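Long-range contact in imine reductase (Bacillus cereus, PDB 4D3F), which probably catalyses the NADPH-dependent reduction of cyclic imines to amines: residues B[131-136]-B[151-156]. Numbering follows the deposited sequence.
Sequences RHITGG and TYYSGD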
# COMPACT_ATOMS: atom_id res chain seq x y z
N ARG B 131 36.45 -9.55 6.19
CA ARG B 131 35.76 -8.30 5.84
C ARG B 131 34.33 -8.72 5.42
O ARG B 131 34.14 -9.85 5.03
CB ARG B 131 36.46 -7.56 4.72
CG ARG B 131 37.91 -7.15 4.97
CD ARG B 131 38.11 -6.47 6.31
NE ARG B 131 37.37 -5.20 6.42
CZ ARG B 131 37.81 -3.98 6.07
NH1 ARG B 131 39.03 -3.80 5.56
NH2 ARG B 131 37.00 -2.94 6.23
N HIS B 132 33.34 -7.81 5.54
CA HIS B 132 31.89 -8.14 5.41
C HIS B 132 31.22 -7.10 4.56
O HIS B 132 31.46 -5.91 4.76
CB HIS B 132 31.19 -8.13 6.78
CG HIS B 132 29.67 -8.20 6.72
ND1 HIS B 132 28.96 -9.39 6.77
CD2 HIS B 132 28.73 -7.22 6.57
CE1 HIS B 132 27.66 -9.14 6.72
NE2 HIS B 132 27.49 -7.83 6.57
N ILE B 133 30.45 -7.55 3.57
CA ILE B 133 29.61 -6.67 2.77
C ILE B 133 28.22 -7.23 2.96
O ILE B 133 28.01 -8.41 2.82
CB ILE B 133 30.01 -6.64 1.30
CG1 ILE B 133 31.38 -6.01 1.17
CG2 ILE B 133 29.01 -5.84 0.44
CD1 ILE B 133 31.45 -4.55 1.70
N THR B 134 27.30 -6.34 3.30
CA THR B 134 25.88 -6.67 3.37
C THR B 134 25.18 -6.42 2.06
O THR B 134 25.29 -5.38 1.47
CB THR B 134 25.19 -5.81 4.46
OG1 THR B 134 25.90 -5.85 5.68
CG2 THR B 134 23.81 -6.38 4.74
N GLY B 135 24.42 -7.41 1.58
CA GLY B 135 23.61 -7.26 0.43
C GLY B 135 22.14 -7.64 0.60
O GLY B 135 21.84 -8.63 1.28
N GLY B 136 21.27 -6.77 0.07
CA GLY B 136 19.81 -6.98 0.14
C GLY B 136 19.29 -7.11 -1.25
O GLY B 136 19.14 -6.09 -1.99
N THR B 151 20.54 -4.86 -6.18
CA THR B 151 20.82 -5.27 -4.81
C THR B 151 21.36 -4.09 -4.04
O THR B 151 22.26 -3.34 -4.53
CB THR B 151 21.84 -6.43 -4.85
OG1 THR B 151 21.27 -7.53 -5.57
CG2 THR B 151 22.29 -6.86 -3.49
N TYR B 152 20.85 -3.86 -2.83
CA TYR B 152 21.37 -2.87 -1.93
C TYR B 152 22.65 -3.44 -1.33
O TYR B 152 22.70 -4.58 -0.97
CB TYR B 152 20.45 -2.61 -0.75
CG TYR B 152 19.09 -2.09 -1.13
CD1 TYR B 152 18.95 -0.84 -1.70
CD2 TYR B 152 17.96 -2.84 -0.86
CE1 TYR B 152 17.70 -0.32 -1.94
CE2 TYR B 152 16.69 -2.35 -1.21
CZ TYR B 152 16.59 -1.08 -1.70
OH TYR B 152 15.36 -0.61 -2.08
N TYR B 153 23.69 -2.63 -1.25
CA TYR B 153 24.93 -3.00 -0.60
C TYR B 153 25.36 -1.98 0.41
O TYR B 153 25.11 -0.79 0.26
CB TYR B 153 26.10 -3.23 -1.62
CG TYR B 153 25.97 -4.49 -2.43
CD1 TYR B 153 26.18 -5.70 -1.87
CD2 TYR B 153 25.59 -4.44 -3.77
CE1 TYR B 153 26.05 -6.84 -2.58
CE2 TYR B 153 25.45 -5.59 -4.50
CZ TYR B 153 25.68 -6.79 -3.89
OH TYR B 153 25.55 -7.97 -4.61
N SER B 154 25.97 -2.46 1.47
CA SER B 154 26.55 -1.58 2.45
C SER B 154 27.68 -2.24 3.18
O SER B 154 27.84 -3.49 3.19
CB SER B 154 25.49 -1.04 3.46
OG SER B 154 24.98 -2.06 4.29
N GLY B 155 28.52 -1.40 3.80
CA GLY B 155 29.73 -1.88 4.39
C GLY B 155 30.92 -1.03 3.88
O GLY B 155 30.73 -0.07 3.21
N ASP B 156 32.13 -1.46 4.24
CA ASP B 156 33.32 -0.64 3.94
C ASP B 156 33.43 -0.39 2.47
O ASP B 156 33.43 -1.30 1.65
CB ASP B 156 34.56 -1.34 4.50
CG ASP B 156 35.81 -0.56 4.20
OD1 ASP B 156 36.10 0.34 4.99
OD2 ASP B 156 36.44 -0.84 3.16
O HOH W 1 32.44 -3.76 5.87
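Thr134 and Ser154 face each other as an antiparallel hydrogen-bonded pair: Thr134 N donates to Ser154 O at 2.9 Å, and Ser154 N returns a bond to Thr134 O. Gly136 and Tyr152 repeat the pattern, with Gly136 N 2.8 Å from Tyr152 O. Between these pairs the backbone of Gly135 lies against the Tyr153 ring, whose CD1 is 3.8 Å from Gly135 CA. In Tyr153, CG lies anti to the carbonyl carbon (chi1 -72°), and CD1 comes to 3.7 Å from Ile133 CG2; Thr151 CG2 sits over one face of the ring, offset toward the rim. Strands 131-137 and 149-155 form a beta hairpin in which 131-137 extends the parallel Rossmann-type sheet and 149-155 returns antiparallel to it, with Gly136 near the bound NADP. On the sheet face bearing Thr134 and Ser154, His132 NE2 donates in its ring plane to Thr134 OG1 (2.7 Å). Ser154 OG is held by Ala183 N and Asp179 O, tying this face to the start of helix 182-210. Past the last regular pair, one water bridges His132 O and Asp156 N. Here Arg131, bent at chi2 and chi3, brings NH2 to 3.6 Å from Asp156 OD1, a long salt bridge with guanidinium and carboxylate planes 54° apart. The other carboxylate oxygen, Asp156 OD2, accepts from Val159 N and caps helix 157-170.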